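Local coordinates for packaging protein UL32 (Human herpesvirus 8 type M, PDB 6XF9) that is thought to assist the delivery of newly made capsids to nuclear replication compartments, for cleavage and packaging of viral DNA, and binds zinc, at residues Cys79-Tyr84 with Ala211-Ala216. Numbering follows the deposited sequence.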
loop_
_atom_site.group_PDB
_atom_site.type_symbol
_atom_site.label_atom_id
_atom_site.label_comp_id
_atom_site.label_asym_id
_atom_site.label_seq_id
_atom_site.Cartn_x
_atom_site.Cartn_y
_atom_site.Cartn_z
ATOM N N CYS D 79 16.848 25.267 39.082
ATOM C CA CYS D 79 16.114 25.117 37.835
ATOM C C CYS D 79 16.815 25.835 36.678
ATOM O O CYS D 79 17.015 25.251 35.611
ATOM C CB CYS D 79 14.684 25.611 38.018
ATOM S SG CYS D 79 13.759 24.556 39.148
ATOM N N PHE D 80 17.239 27.078 36.875
ATOM C CA PHE D 80 17.898 27.792 35.781
ATOM C C PHE D 80 19.132 27.039 35.302
ATOM O O PHE D 80 19.402 26.978 34.099
ATOM C CB PHE D 80 18.273 29.203 36.229
ATOM C CG PHE D 80 18.841 30.063 35.145
ATOM C CD1 PHE D 80 18.013 30.731 34.266
ATOM C CD2 PHE D 80 20.194 30.228 35.027
ATOM C CE1 PHE D 80 18.539 31.538 33.266
ATOM C CE2 PHE D 80 20.732 31.039 34.036
ATOM C CZ PHE D 80 19.904 31.693 33.153
ATOM N N PHE D 81 19.900 26.471 36.230
ATOM C CA PHE D 81 21.108 25.750 35.852
ATOM C C PHE D 81 20.773 24.511 35.045
ATOM O O PHE D 81 21.421 24.223 34.032
ATOM C CB PHE D 81 21.899 25.370 37.107
ATOM C CG PHE D 81 22.906 26.405 37.527
ATOM C CD1 PHE D 81 22.520 27.714 37.765
ATOM C CD2 PHE D 81 24.231 26.049 37.747
ATOM C CE1 PHE D 81 23.439 28.667 38.150
ATOM C CE2 PHE D 81 25.154 27.006 38.144
ATOM C CZ PHE D 81 24.748 28.316 38.346
ATOM N N CYS D 82 19.757 23.770 35.474
ATOM C CA CYS D 82 19.364 22.566 34.751
ATOM C C CYS D 82 18.946 22.904 33.327
ATOM O O CYS D 82 19.332 22.221 32.377
ATOM C CB CYS D 82 18.222 21.888 35.495
ATOM S SG CYS D 82 18.707 21.157 37.066
ATOM N N LEU D 83 18.170 23.975 33.168
ATOM C CA LEU D 83 17.731 24.440 31.862
ATOM C C LEU D 83 18.906 24.672 30.921
ATOM O O LEU D 83 18.770 24.524 29.700
ATOM C CB LEU D 83 16.926 25.722 32.053
ATOM C CG LEU D 83 16.221 26.325 30.858
ATOM C CD1 LEU D 83 15.326 25.263 30.276
ATOM C CD2 LEU D 83 15.418 27.549 31.292
ATOM N N TYR D 84 20.067 25.034 31.467
ATOM C CA TYR D 84 21.265 25.313 30.686
ATOM C C TYR D 84 22.329 24.244 30.891
ATOM O O TYR D 84 23.516 24.488 30.695
ATOM C CB TYR D 84 21.801 26.704 31.020
ATOM C CG TYR D 84 20.941 27.766 30.420
ATOM C CD1 TYR D 84 19.816 28.204 31.063
ATOM C CD2 TYR D 84 21.216 28.284 29.174
ATOM C CE1 TYR D 84 18.996 29.168 30.481
ATOM C CE2 TYR D 84 20.408 29.234 28.596
ATOM C CZ TYR D 84 19.305 29.658 29.254
ATOM O OH TYR D 84 18.492 30.600 28.688
ATOM N N ALA D 211 25.252 39.212 32.272
ATOM C CA ALA D 211 25.783 40.110 33.287
ATOM C C ALA D 211 26.302 39.338 34.488
ATOM O O ALA D 211 27.373 39.653 35.017
ATOM C CB ALA D 211 24.699 41.094 33.717
ATOM N N THR D 212 25.598 38.283 34.890
ATOM C CA THR D 212 25.963 37.589 36.115
ATOM C C THR D 212 27.152 36.657 35.947
ATOM O O THR D 212 27.900 36.446 36.904
ATOM C CB THR D 212 24.775 36.796 36.638
ATOM O OG1 THR D 212 23.672 37.687 36.791
ATOM C CG2 THR D 212 25.095 36.190 37.976
ATOM N N PHE D 213 27.357 36.076 34.771
ATOM C CA PHE D 213 28.311 34.982 34.658
ATOM C C PHE D 213 29.451 35.246 33.705
ATOM O O PHE D 213 30.485 34.578 33.814
ATOM C CB PHE D 213 27.602 33.693 34.221
ATOM C CG PHE D 213 26.535 33.237 35.176
ATOM C CD1 PHE D 213 26.871 32.574 36.345
ATOM C CD2 PHE D 213 25.203 33.457 34.899
ATOM C CE1 PHE D 213 25.891 32.147 37.226
ATOM C CE2 PHE D 213 24.218 33.027 35.770
ATOM C CZ PHE D 213 24.561 32.374 36.935
ATOM N N CYS D 214 29.292 36.166 32.772
ATOM C CA CYS D 214 30.249 36.337 31.699
ATOM C C CYS D 214 31.265 37.426 32.042
ATOM O O CYS D 214 30.995 38.346 32.822
ATOM C CB CYS D 214 29.505 36.643 30.400
ATOM S SG CYS D 214 28.436 35.205 29.862
ATOM N N GLY D 215 32.438 37.320 31.409
ATOM C CA GLY D 215 33.561 38.224 31.604
ATOM C C GLY D 215 34.770 37.437 32.079
ATOM O O GLY D 215 34.641 36.582 32.970
ATOM N N ALA D 216 35.951 37.721 31.507
ATOM C CA ALA D 216 37.151 36.966 31.874
ATOM C C ALA D 216 37.503 37.155 33.336
ATOM O O ALA D 216 38.130 36.275 33.947
ATOM C CB ALA D 216 38.340 37.391 31.006
#
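Three phenylalanines, Phe80 and Phe81 from the last turns of helix 71-83 and Phe213 from the end of helix 207-213, form a buried aromatic cluster in this mostly helical, zinc-binding chain. The two backbones stay well apart, with the CA atoms of Phe81 and Phe213 11.8 Å from each other, and the rings do the bridging. Phe213 reaches across with CG beside its backbone N and anti to the carbonyl carbon; this first torsion of -60° turns the ring toward helix 71-83, where its CZ end faces both phenylalanines. Its CZ lies 4.1 Å from Phe81 CE1, and its CE1 lies 4.2 Å from Phe81 CZ; these two side chains cross obliquely. From the atom next to CZ, Phe213 CE2 approaches Phe80 CE2 at 4.4 Å, again at an oblique angle. Each segment also covers a face of its own ring: Tyr84, just past the helix, has CD1 4.0 Å above one face of Phe80, over its centre, while Thr212 CG2 covers a face of Phe213 from 3.9 Å. Around the cluster, Val384 of helix 382-386 touches both Phe80 and Phe81, and Leu397 of helix 391-402 packs on Phe213. Arg390 NH1 donates hydrogen bonds to the carbonyl oxygens of Ala211 and Cys214 where helix 207-213 ends. With just 101 Å² buried in all, the direct contact is modest and purely apolar: dispersion and exclusion of water join the two helix ends, with helices 382-386 and 391-402 adding apolar side chains around the rings.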